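Local coordinates for protein urea carboxylase (Thermus thermophilus, PDB 3OEP) that is of unknown function but resembles KipI and KipA in one chain, and appears not to be the allophanate hydrolase it was once taken for, at residues A[143-148]-A[168-173]; A[392-397]-A[468-473]; A[233-238]-A[348-353]; A[40-45]-A[437-442]. All blocks are in the same frame, centred on the assembly; numbering follows the deposited sequence.

Interaction 1: residues A[143-148]-A[168-173]; sequences PRVPAH and WNLLGT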
loop_
_atom_site.group_PDB
_atom_site.type_symbol
_atom_site.label_atom_id
_atom_site.label_comp_id
_atom_site.label_asym_id
_atom_site.label_seq_id
_atom_site.Cartn_x
_atom_site.Cartn_y
_atom_site.Cartn_z
ATOM N N PRO A 143 -19.585 4.689 0.453
ATOM C CA PRO A 143 -18.655 3.871 1.235
ATOM C C PRO A 143 -18.218 2.574 0.532
ATOM O O PRO A 143 -17.106 2.093 0.779
ATOM C CB PRO A 143 -19.434 3.571 2.525
ATOM C CG PRO A 143 -20.851 3.832 2.212
ATOM C CD PRO A 143 -20.885 4.859 1.125
ATOM N N ARG A 144 -19.064 2.024 -0.340
ATOM C CA ARG A 144 -18.724 0.794 -1.058
ATOM C C ARG A 144 -19.283 0.759 -2.482
ATOM O O ARG A 144 -20.459 0.461 -2.691
ATOM C CB ARG A 144 -19.220 -0.425 -0.280
ATOM C CG ARG A 144 -18.524 -1.727 -0.655
ATOM C CD ARG A 144 -18.926 -2.847 0.293
ATOM N NE ARG A 144 -18.147 -4.067 0.091
ATOM C CZ ARG A 144 -16.924 -4.259 0.574
ATOM N NH1 ARG A 144 -16.326 -3.305 1.276
ATOM N NH2 ARG A 144 -16.294 -5.402 0.346
ATOM N N VAL A 145 -18.419 1.044 -3.451
ATOM C CA VAL A 145 -18.743 0.887 -4.862
ATOM C C VAL A 145 -18.467 -0.590 -5.165
ATOM O O VAL A 145 -17.467 -1.133 -4.699
ATOM C CB VAL A 145 -17.858 1.788 -5.737
ATOM C CG1 VAL A 145 -18.045 1.470 -7.229
ATOM C CG2 VAL A 145 -18.153 3.272 -5.446
ATOM N N PRO A 146 -19.350 -1.255 -5.923
ATOM C CA PRO A 146 -19.116 -2.682 -6.161
ATOM C C PRO A 146 -17.944 -2.954 -7.105
ATOM O O PRO A 146 -17.611 -2.110 -7.937
ATOM C CB PRO A 146 -20.439 -3.157 -6.775
ATOM C CG PRO A 146 -21.073 -1.941 -7.331
ATOM C CD PRO A 146 -20.633 -0.795 -6.485
ATOM N N ALA A 147 -17.327 -4.129 -6.969
ATOM C CA ALA A 147 -16.319 -4.579 -7.918
ATOM C C ALA A 147 -16.908 -4.541 -9.317
ATOM O O ALA A 147 -18.090 -4.856 -9.507
ATOM C CB ALA A 147 -15.857 -5.996 -7.583
ATOM N N HIS A 148 -16.069 -4.136 -10.270
ATOM C CA HIS A 148 -16.370 -4.102 -11.710
ATOM C C HIS A 148 -17.221 -2.916 -12.152
ATOM O O HIS A 148 -17.594 -2.827 -13.328
ATOM C CB HIS A 148 -16.971 -5.423 -12.197
ATOM C CG HIS A 148 -16.270 -6.627 -11.657
ATOM N ND1 HIS A 148 -14.916 -6.831 -11.818
ATOM C CD2 HIS A 148 -16.723 -7.664 -10.915
ATOM C CE1 HIS A 148 -14.573 -7.957 -11.221
ATOM N NE2 HIS A 148 -15.651 -8.486 -10.670
ATOM N N TRP A 168 -17.021 8.539 -7.909
ATOM C CA TRP A 168 -17.230 8.670 -9.355
ATOM C C TRP A 168 -18.654 8.249 -9.720
ATOM O O TRP A 168 -19.333 7.563 -8.948
ATOM C CB TRP A 168 -16.170 7.882 -10.138
ATOM C CG TRP A 168 -14.820 8.553 -10.145
ATOM C CD1 TRP A 168 -14.361 9.491 -9.260
ATOM C CD2 TRP A 168 -13.751 8.330 -11.075
ATOM N NE1 TRP A 168 -13.084 9.869 -9.583
ATOM C CE2 TRP A 168 -12.681 9.170 -10.691
ATOM C CE3 TRP A 168 -13.593 7.499 -12.192
ATOM C CZ2 TRP A 168 -11.472 9.205 -11.384
ATOM C CZ3 TRP A 168 -12.387 7.534 -12.881
ATOM C CH2 TRP A 168 -11.342 8.385 -12.475
ATOM N N ASN A 169 -19.112 8.712 -10.880
ATOM C CA ASN A 169 -20.487 8.494 -11.316
ATOM C C ASN A 169 -20.596 7.137 -12.005
ATOM O O ASN A 169 -19.967 6.912 -13.041
ATOM C CB ASN A 169 -20.915 9.611 -12.266
ATOM C CG ASN A 169 -20.847 10.983 -11.623
ATOM O OD1 ASN A 169 -21.691 11.331 -10.794
ATOM N ND2 ASN A 169 -19.840 11.780 -12.003
ATOM N N LEU A 170 -21.389 6.241 -11.424
ATOM C CA LEU A 170 -21.439 4.841 -11.856
ATOM C C LEU A 170 -22.391 4.647 -13.034
ATOM O O LEU A 170 -23.606 4.839 -12.903
ATOM C CB LEU A 170 -21.860 3.935 -10.696
ATOM C CG LEU A 170 -21.107 4.101 -9.377
ATOM C CD1 LEU A 170 -21.580 3.033 -8.378
ATOM C CD2 LEU A 170 -19.597 4.034 -9.569
ATOM N N LEU A 171 -21.827 4.271 -14.178
ATOM C CA LEU A 171 -22.582 4.100 -15.418
ATOM C C LEU A 171 -22.916 2.644 -15.739
ATOM O O LEU A 171 -23.897 2.372 -16.429
ATOM C CB LEU A 171 -21.797 4.671 -16.599
ATOM C CG LEU A 171 -21.410 6.140 -16.545
ATOM C CD1 LEU A 171 -20.902 6.587 -17.908
ATOM C CD2 LEU A 171 -22.606 6.987 -16.092
ATOM N N GLY A 172 -22.099 1.712 -15.267
ATOM C CA GLY A 172 -22.333 0.316 -15.575
ATOM C C GLY A 172 -21.404 -0.646 -14.881
ATOM O O GLY A 172 -20.738 -0.298 -13.897
ATOM N N THR A 173 -21.375 -1.864 -15.413
ATOM C CA THR A 173 -20.648 -2.982 -14.838
ATOM C C THR A 173 -19.792 -3.633 -15.919
ATOM O O THR A 173 -20.307 -4.031 -16.960
ATOM C CB THR A 173 -21.629 -4.043 -14.313
ATOM O OG1 THR A 173 -22.529 -3.447 -13.370
ATOM C CG2 THR A 173 -20.880 -5.200 -13.654
#
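The imidazole of His148 has the methyl of Ala147 over one face, Ala147 CB standing 3.8 Å above the ring plane and offset toward the rim, while NE2 is hydrogen-bonded to the carbonyl of Pro206. The ring leads away from 168-173, and it is the root of the residue that meets Thr173. His148 CB lies 4.2 Å from Thr173 CG2. Thr173 CA is 3.4 Å from His148 O, a CA-H...O contact with 138° at the hydrogen. In Thr173 the methyl takes the position anti to the backbone N and OG1 the one beside it (chi1 -56°); the methyl therefore faces His148 and OG1 is bonded to Asp85.

A second, apolar point of contact is made by Val145 and Leu170, which reach toward each other tip to tip. One methyl meets two: Val145 CG1 is 3.8 Å from Leu170 CD2 and 4.0 Å from Leu170 CD1. Pro146 CD adds a marginal touch on Leu170 CD1. No hydrogen bond joins the two segments, and the CA atoms close from 8.5 Å at Val145 and Leu170 to 5.4 Å at His148 and Thr173, so side chains fill the wide end and the main chain meets at the narrow one.

Strand 169-174 runs between strands 77-83 and 149-153 in the mixed seven-stranded sheet of the carboxyltransferase C and D region, cyclophilin-like by family, with a classic beta bulge at Leu171 and Gly172 against 149-153. Leu170 also packs on Ala151 of that strand, while Leu171 rests on helix 89-96.

Interaction 2: residues A[392-397]-A[468-473]; sequences LRLLPG and KPALVD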
loop_
_atom_site.group_PDB
_atom_site.type_symbol
_atom_site.label_atom_id
_atom_site.label_comp_id
_atom_site.label_asym_id
_atom_site.label_seq_id
_atom_site.Cartn_x
_atom_site.Cartn_y
_atom_site.Cartn_z
ATOM N N LEU A 392 8.913 14.668 14.829
ATOM C CA LEU A 392 9.028 14.223 13.441
ATOM C C LEU A 392 9.629 15.324 12.584
ATOM O O LEU A 392 9.068 16.409 12.477
ATOM C CB LEU A 392 7.661 13.847 12.875
ATOM C CG LEU A 392 6.895 12.748 13.615
ATOM C CD1 LEU A 392 5.597 12.474 12.876
ATOM C CD2 LEU A 392 7.731 11.487 13.743
ATOM N N ARG A 393 10.770 15.029 11.976
ATOM C CA ARG A 393 11.394 15.949 11.032
ATOM C C ARG A 393 10.635 15.970 9.712
ATOM O O ARG A 393 10.240 14.918 9.203
ATOM C CB ARG A 393 12.851 15.560 10.810
ATOM C CG ARG A 393 13.708 15.828 12.030
ATOM C CD ARG A 393 15.052 15.173 11.893
ATOM N NE ARG A 393 14.970 13.739 12.157
ATOM C CZ ARG A 393 16.020 12.923 12.229
ATOM N NH1 ARG A 393 17.253 13.390 12.052
ATOM N NH2 ARG A 393 15.841 11.635 12.489
ATOM N N LEU A 394 10.432 17.172 9.171
ATOM C CA LEU A 394 9.697 17.348 7.921
ATOM C C LEU A 394 10.615 17.843 6.822
ATOM O O LEU A 394 11.486 18.686 7.058
ATOM C CB LEU A 394 8.560 18.359 8.078
ATOM C CG LEU A 394 7.255 17.943 8.737
ATOM C CD1 LEU A 394 6.312 19.136 8.670
ATOM C CD2 LEU A 394 6.642 16.722 8.074
ATOM N N LEU A 395 10.402 17.304 5.626
ATOM C CA LEU A 395 11.047 17.758 4.399
ATOM C C LEU A 395 9.963 18.362 3.506
ATOM O O LEU A 395 8.795 17.994 3.620
ATOM C CB LEU A 395 11.680 16.574 3.668
ATOM C CG LEU A 395 12.580 15.655 4.501
ATOM C CD1 LEU A 395 12.880 14.358 3.755
ATOM C CD2 LEU A 395 13.850 16.385 4.871
ATOM N N PRO A 396 10.337 19.284 2.611
ATOM C CA PRO A 396 9.371 19.743 1.612
ATOM C C PRO A 396 8.827 18.614 0.742
ATOM O O PRO A 396 9.575 17.723 0.329
ATOM C CB PRO A 396 10.186 20.720 0.759
ATOM C CG PRO A 396 11.233 21.219 1.682
ATOM C CD PRO A 396 11.586 20.067 2.567
ATOM N N GLY A 397 7.528 18.676 0.470
ATOM C CA GLY A 397 6.851 17.716 -0.384
ATOM C C GLY A 397 6.623 18.261 -1.782
ATOM O O GLY A 397 6.923 19.425 -2.062
ATOM N N LYS A 468 0.482 16.906 -1.088
ATOM C CA LYS A 468 1.475 16.527 -0.099
ATOM C C LYS A 468 2.458 17.692 0.052
ATOM O O LYS A 468 3.456 17.759 -0.668
ATOM C CB LYS A 468 2.194 15.241 -0.521
ATOM C CG LYS A 468 1.350 13.964 -0.374
ATOM C CD LYS A 468 0.465 13.699 -1.595
ATOM C CE LYS A 468 -0.475 12.504 -1.382
ATOM N NZ LYS A 468 -1.586 12.378 -2.402
ATOM N N PRO A 469 2.163 18.638 0.966
ATOM C CA PRO A 469 3.076 19.785 1.107
ATOM C C PRO A 469 4.386 19.449 1.813
ATOM O O PRO A 469 5.363 20.196 1.694
ATOM C CB PRO A 469 2.260 20.791 1.928
ATOM C CG PRO A 469 1.252 19.964 2.654
ATOM C CD PRO A 469 0.908 18.846 1.711
ATOM N N ALA A 470 4.400 18.340 2.544
ATOM C CA ALA A 470 5.571 17.923 3.288
ATOM C C ALA A 470 5.703 16.407 3.279
ATOM O O ALA A 470 4.764 15.691 2.911
ATOM C CB ALA A 470 5.490 18.438 4.718
ATOM N N LEU A 471 6.887 15.949 3.674
ATOM C CA LEU A 471 7.205 14.541 3.855
ATOM C C LEU A 471 7.848 14.371 5.218
ATOM O O LEU A 471 8.700 15.168 5.604
ATOM C CB LEU A 471 8.222 14.072 2.807
ATOM C CG LEU A 471 8.009 14.417 1.340
ATOM C CD1 LEU A 471 9.229 13.996 0.520
ATOM C CD2 LEU A 471 6.758 13.748 0.830
ATOM N N VAL A 472 7.469 13.324 5.942
ATOM C CA VAL A 472 8.215 12.948 7.140
ATOM C C VAL A 472 9.544 12.323 6.719
ATOM O O VAL A 472 9.588 11.454 5.837
ATOM C CB VAL A 472 7.431 11.967 8.027
ATOM C CG1 VAL A 472 8.302 11.475 9.192
ATOM C CG2 VAL A 472 6.157 12.636 8.547
ATOM N N ASP A 473 10.620 12.783 7.345
ATOM C CA ASP A 473 11.965 12.261 7.117
ATOM C C ASP A 473 11.956 10.737 7.279
ATOM O O ASP A 473 11.452 10.238 8.276
ATOM C CB ASP A 473 12.925 12.898 8.121
ATOM C CG ASP A 473 14.383 12.657 7.785
ATOM O OD1 ASP A 473 15.114 13.652 7.560
ATOM O OD2 ASP A 473 14.811 11.487 7.754
#
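Leu471 O receives the shortest bond of this contact, from Leu395 N at 2.7 Å, nearly straight at the hydrogen (174°) and almost along the C=O axis; the CA-H of Leu394 approaches the same oxygen. Leu471 N returns a bond to Leu395 O at 2.8 Å, which completes an antiparallel hydrogen-bonded pair. Asp473 N to Arg393 O and Gly397 N to Pro469 O extend the ladder, the latter donor standing well above the carbonyl plane.

Leu395 and Leu471 share one face of the sheet. With CG anti to the carbonyl carbon (chi1 -48°), Leu471 brings CG to 3.9 Å from Gly397 CA and CD1 to 3.7 Å from Pro396 O. An alanine in place of Leu471 would probably uncover Gly397 and open a gap beside Pro441, which its CD2 also touches. On the other face Leu394 CD2 lies 4.1 Å from Val472 CG2 and 3.9 Å from Ala470 CB, and Leu394 also packs on Phe405 and Leu408 of helix 402-408. Arg393 and Asp473 meet through their CB atoms, while their charged ends form salt bridges with Asp476 and Arg475 respectively.

Such twisted antiparallel pairing, closed over by a helix, fits the cyclophilin-like fold of the carboxyltransferase A and B family.

Interaction 3: residues A[233-238]-A[348-353]; sequences LVVDGG and SASPDL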
loop_
_atom_site.group_PDB
_atom_site.type_symbol
_atom_site.label_atom_id
_atom_site.label_comp_id
_atom_site.label_asym_id
_atom_site.label_seq_id
_atom_site.Cartn_x
_atom_site.Cartn_y
_atom_site.Cartn_z
ATOM N N LEU A 233 0.151 -10.362 10.578
ATOM C CA LEU A 233 0.570 -10.471 9.189
ATOM C C LEU A 233 1.948 -11.102 9.114
ATOM O O LEU A 233 2.836 -10.729 9.873
ATOM C CB LEU A 233 0.636 -9.087 8.546
ATOM C CG LEU A 233 -0.642 -8.252 8.504
ATOM C CD1 LEU A 233 -0.347 -6.858 7.935
ATOM C CD2 LEU A 233 -1.704 -8.954 7.669
ATOM N N VAL A 234 2.129 -12.037 8.186
ATOM C CA VAL A 234 3.467 -12.502 7.840
ATOM C C VAL A 234 4.034 -11.535 6.807
ATOM O O VAL A 234 3.503 -11.439 5.702
ATOM C CB VAL A 234 3.446 -13.923 7.261
ATOM C CG1 VAL A 234 4.843 -14.342 6.822
ATOM C CG2 VAL A 234 2.898 -14.902 8.301
ATOM N N VAL A 235 5.093 -10.817 7.169
ATOM C CA VAL A 235 5.714 -9.841 6.266
ATOM C C VAL A 235 7.183 -10.147 6.000
ATOM O O VAL A 235 7.879 -10.674 6.869
ATOM C CB VAL A 235 5.599 -8.404 6.817
ATOM C CG1 VAL A 235 4.135 -7.986 6.936
ATOM C CG2 VAL A 235 6.314 -8.269 8.167
ATOM N N ASP A 236 7.645 -9.827 4.788
ATOM C CA ASP A 236 9.082 -9.807 4.478
ATOM C C ASP A 236 9.532 -8.349 4.301
ATOM O O ASP A 236 8.883 -7.446 4.834
ATOM C CB ASP A 236 9.429 -10.721 3.281
ATOM C CG ASP A 236 8.854 -10.247 1.946
ATOM O OD1 ASP A 236 8.294 -9.128 1.833
ATOM O OD2 ASP A 236 8.987 -11.033 0.982
ATOM N N GLY A 237 10.626 -8.103 3.583
ATOM C CA GLY A 237 11.138 -6.738 3.429
ATOM C C GLY A 237 10.212 -5.768 2.708
ATOM O O GLY A 237 10.339 -4.550 2.869
ATOM N N GLY A 238 9.283 -6.307 1.923
ATOM C CA GLY A 238 8.335 -5.497 1.156
ATOM C C GLY A 238 8.263 -5.946 -0.288
ATOM O O GLY A 238 9.062 -6.782 -0.735
ATOM N N SER A 348 7.625 -10.893 -3.621
ATOM C CA SER A 348 7.483 -10.688 -2.184
ATOM C C SER A 348 6.425 -11.583 -1.553
ATOM O O SER A 348 5.404 -11.890 -2.168
ATOM C CB SER A 348 7.150 -9.222 -1.913
ATOM O OG SER A 348 6.836 -8.988 -0.553
ATOM N N ALA A 349 6.685 -11.972 -0.308
ATOM C CA ALA A 349 5.732 -12.711 0.509
ATOM C C ALA A 349 4.843 -11.790 1.347
ATOM O O ALA A 349 4.000 -12.272 2.117
ATOM C CB ALA A 349 6.480 -13.678 1.429
ATOM N N SER A 350 5.032 -10.473 1.230
ATOM C CA SER A 350 4.257 -9.530 2.037
ATOM C C SER A 350 2.831 -9.391 1.508
ATOM O O SER A 350 2.597 -9.431 0.296
ATOM C CB SER A 350 4.917 -8.147 2.092
ATOM O OG SER A 350 6.075 -8.148 2.916
ATOM N N PRO A 351 1.871 -9.212 2.416
ATOM C CA PRO A 351 0.486 -9.084 1.979
ATOM C C PRO A 351 0.185 -7.727 1.349
ATOM O O PRO A 351 0.800 -6.718 1.702
ATOM C CB PRO A 351 -0.303 -9.241 3.277
ATOM C CG PRO A 351 0.621 -8.814 4.340
ATOM C CD PRO A 351 1.992 -9.208 3.884
ATOM N N ASP A 352 -0.743 -7.717 0.403
ATOM C CA ASP A 352 -1.334 -6.470 -0.067
ATOM C C ASP A 352 -2.819 -6.634 0.157
ATOM O O ASP A 352 -3.528 -7.146 -0.711
ATOM C CB ASP A 352 -1.043 -6.214 -1.544
ATOM C CG ASP A 352 -1.430 -4.806 -1.973
ATOM O OD1 ASP A 352 -2.493 -4.305 -1.536
ATOM O OD2 ASP A 352 -0.660 -4.189 -2.729
ATOM N N LEU A 353 -3.282 -6.225 1.336
ATOM C CA LEU A 353 -4.653 -6.507 1.744
ATOM C C LEU A 353 -5.664 -5.787 0.847
ATOM O O LEU A 353 -6.727 -6.331 0.552
ATOM C CB LEU A 353 -4.875 -6.158 3.223
ATOM C CG LEU A 353 -3.993 -6.874 4.248
ATOM C CD1 LEU A 353 -4.397 -6.455 5.661
ATOM C CD2 LEU A 353 -4.078 -8.384 4.086
HETATM O O HOH W 1 2.056 -12.889 3.907
#
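Asp236 points its CB toward 348-353, and chi1 of 67° sets CG between the backbone N and the carbonyl carbon, a crowded position that delivers the carboxylate to three consecutive residues, Ser348 to Ser350. At the tip, OD1 accepts three bonds: from Ser350 OG at 2.7 Å, from Ser348 OG at 2.8 Å and from Gly238 N at 3.0 Å. Ser348 OG is met by the syn lone pair of OD1, whereas the other two donors come from above the carboxylate plane. OD2 takes Ala349 N at 2.8 Å, also from above the plane, with 167° at the hydrogen. These four bonds fix the rotation of the group. The Gly238 bond makes an Asx turn, and Ser348 OG, which also accepts Ser350 N at 2.9 Å, makes an ST turn; one serine hydroxyl thus ties its own loop and the aspartate together. An asparagine in place of Asp236 would probably leave one of these donors without an acceptor, since its amide nitrogen cannot accept a hydrogen bond.

Further along, a water donates to both Val234 O and Ala349 O. Pro351 CD sits 3.3 Å from Val234 O and also meets Val235 CG1. Leu233 CD2 touches two groups, Pro351 CG at 4.1 Å and Leu353 CD1 at 4.2 Å.

Strand 233-235 is an outer strand of an antiparallel sheet, bonded through Leu233 and Val235 to strand 273-277. The loop lying against it falls between strands 331-336 and 366-368 and is held further by Arg239, whose NH2 bonds Ser350 O.

Interaction 4: residues A[40-45]-A[437-442]; sequences VPAYGV and SEPTPL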
loop_
_atom_site.group_PDB
_atom_site.type_symbol
_atom_site.label_atom_id
_atom_site.label_comp_id
_atom_site.label_asym_id
_atom_site.label_seq_id
_atom_site.Cartn_x
_atom_site.Cartn_y
_atom_site.Cartn_z
ATOM N N VAL A 40 7.104 4.785 -11.059
ATOM C CA VAL A 40 5.656 4.872 -11.187
ATOM C C VAL A 40 5.248 6.038 -12.085
ATOM O O VAL A 40 5.434 7.202 -11.721
ATOM C CB VAL A 40 4.974 5.037 -9.817
ATOM C CG1 VAL A 40 3.452 4.912 -9.972
ATOM C CG2 VAL A 40 5.495 4.001 -8.805
ATOM N N PRO A 41 4.685 5.732 -13.261
ATOM C CA PRO A 41 4.189 6.792 -14.119
ATOM C C PRO A 41 2.694 7.040 -13.910
ATOM O O PRO A 41 1.931 6.104 -13.669
ATOM C CB PRO A 41 4.459 6.240 -15.511
ATOM C CG PRO A 41 4.197 4.760 -15.353
ATOM C CD PRO A 41 4.599 4.413 -13.929
ATOM N N ALA A 42 2.285 8.298 -13.978
ATOM C CA ALA A 42 0.870 8.661 -13.910
ATOM C C ALA A 42 0.708 9.981 -14.634
ATOM O O ALA A 42 1.318 10.979 -14.245
ATOM C CB ALA A 42 0.419 8.802 -12.468
ATOM N N TYR A 43 -0.072 9.981 -15.712
ATOM C CA TYR A 43 -0.211 11.158 -16.563
ATOM C C TYR A 43 1.193 11.613 -16.990
ATOM O O TYR A 43 1.982 10.783 -17.438
ATOM C CB TYR A 43 -1.011 12.249 -15.851
ATOM C CG TYR A 43 -2.287 11.724 -15.258
ATOM C CD1 TYR A 43 -3.416 11.544 -16.043
ATOM C CD2 TYR A 43 -2.361 11.385 -13.908
ATOM C CE1 TYR A 43 -4.589 11.041 -15.499
ATOM C CE2 TYR A 43 -3.523 10.889 -13.359
ATOM C CZ TYR A 43 -4.632 10.721 -14.160
ATOM O OH TYR A 43 -5.782 10.237 -13.595
ATOM N N GLY A 44 1.524 12.893 -16.835
ATOM C CA GLY A 44 2.840 13.383 -17.252
ATOM C C GLY A 44 3.931 13.286 -16.201
ATOM O O GLY A 44 4.982 13.888 -16.358
ATOM N N VAL A 45 3.696 12.523 -15.135
ATOM C CA VAL A 45 4.617 12.468 -14.005
ATOM C C VAL A 45 5.246 11.087 -13.879
ATOM O O VAL A 45 4.565 10.067 -14.051
ATOM C CB VAL A 45 3.883 12.790 -12.693
ATOM C CG1 VAL A 45 4.842 12.754 -11.516
ATOM C CG2 VAL A 45 3.203 14.151 -12.790
ATOM N N SER A 437 -4.286 12.703 -9.895
ATOM C CA SER A 437 -3.586 11.730 -9.070
ATOM C C SER A 437 -2.140 11.598 -9.522
ATOM O O SER A 437 -1.848 11.577 -10.724
ATOM C CB SER A 437 -4.269 10.363 -9.119
ATOM O OG SER A 437 -5.510 10.403 -8.442
ATOM N N GLU A 438 -1.239 11.556 -8.553
ATOM C CA GLU A 438 0.151 11.253 -8.828
ATOM C C GLU A 438 0.648 10.231 -7.818
ATOM O O GLU A 438 -0.009 9.993 -6.797
ATOM C CB GLU A 438 0.995 12.532 -8.822
ATOM C CG GLU A 438 1.246 13.134 -7.460
ATOM C CD GLU A 438 2.166 14.344 -7.519
ATOM O OE1 GLU A 438 2.775 14.672 -6.479
ATOM O OE2 GLU A 438 2.278 14.954 -8.598
ATOM N N PRO A 439 1.791 9.594 -8.113
ATOM C CA PRO A 439 2.307 8.571 -7.227
ATOM C C PRO A 439 2.566 9.100 -5.825
ATOM O O PRO A 439 3.092 10.207 -5.659
ATOM C CB PRO A 439 3.612 8.150 -7.902
ATOM C CG PRO A 439 3.412 8.504 -9.340
ATOM C CD PRO A 439 2.623 9.746 -9.320
ATOM N N THR A 440 2.189 8.306 -4.832
ATOM C CA THR A 440 2.320 8.702 -3.436
ATOM C C THR A 440 3.738 8.438 -2.924
ATOM O O THR A 440 4.315 7.386 -3.200
ATOM C CB THR A 440 1.326 7.941 -2.559
ATOM O OG1 THR A 440 1.489 6.536 -2.768
ATOM C CG2 THR A 440 -0.104 8.349 -2.916
ATOM N N PRO A 441 4.306 9.403 -2.186
ATOM C CA PRO A 441 5.619 9.222 -1.563
ATOM C C PRO A 441 5.491 8.643 -0.159
ATOM O O PRO A 441 4.596 9.048 0.569
ATOM C CB PRO A 441 6.153 10.651 -1.501
ATOM C CG PRO A 441 4.947 11.502 -1.328
ATOM C CD PRO A 441 3.784 10.762 -1.966
ATOM N N LEU A 442 6.367 7.709 0.218
ATOM C CA LEU A 442 6.355 7.158 1.578
ATOM C C LEU A 442 6.675 8.280 2.563
ATOM O O LEU A 442 7.650 9.008 2.379
ATOM C CB LEU A 442 7.366 6.015 1.722
ATOM C CG LEU A 442 7.345 5.203 3.021
ATOM C CD1 LEU A 442 6.010 4.484 3.209
ATOM C CD2 LEU A 442 8.498 4.202 3.034
HETATM O O HOH W 2 0.287 12.689 -12.133
HETATM O O HOH W 3 -6.651 11.486 -11.244
#
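A type II' beta turn from Ala42 to Val45, joining strands 36-42 and 45-50 into a hairpin, packs against Pro439 and Ser437 of the short strand 437-439. Tyr43 occupies the turn position that demands a positive phi (54°), and the turn is closed by Ala42 N to Val45 O and Val45 N to Ala42 O.

Pro439 is the hub of the apolar part. Its CG lies 3.6 Å from Val40 CG1, the two side chains sliding past each other in opposite directions, and its CD meets Ala42 CB at 4.0 Å and Val45 CG1 at 4.3 Å. Both members of the hairpin therefore bear on one ring.

The contact joins the carboxyltransferase C and D family region to the A and B region, each cyclophilin-like by family. The strand axes are 6.5 Å apart and run nearly antiparallel (167°), yet no direct hydrogen bond crosses them; strand 437-439 pairs with 463-465 instead.

Water takes the place of direct bonds at the turn end. One water donates to Ala42 O at 2.9 Å and to Ser437 O at 2.8 Å. Ser437 O also lies at the edge of the Tyr43 ring, near its plane, 3.2 Å from CE2; chi1 of -49°, with CG anti to the carbonyl carbon, swings the ring there. A second water bonds Tyr43 OH and accepts from Ser437 N at 3.0 Å. Phe125 of strand 124-127 touches both Tyr43 and Ser437. The carboxylate of Glu438 forms a salt bridge with Arg8 and accepts a hydrogen bond from Gln399.

Interaction 4 spans the chain: interactions 1 and 3 are nested within the loop it closes, one after the other, while interaction 2 crosses it, since 468-473 follows 437-442. Strands 169-174 and 467-472 hold the same place in two seven-stranded sheets of like order, one in each carboxyltransferase region; the partner is a neighbouring strand in interaction 2 but a segment outside the sheet in interaction 1, and their centres are about 34 Å apart. Interaction 4, about 17 Å from interaction 2 by centres, touches it through Leu471 CD2 and Pro441 CG, 3.6 Å apart. Interaction 3 sets a loop against an outer strand of a separate five-stranded sheet. Contacts within single regions are thus combined with one junction between the two.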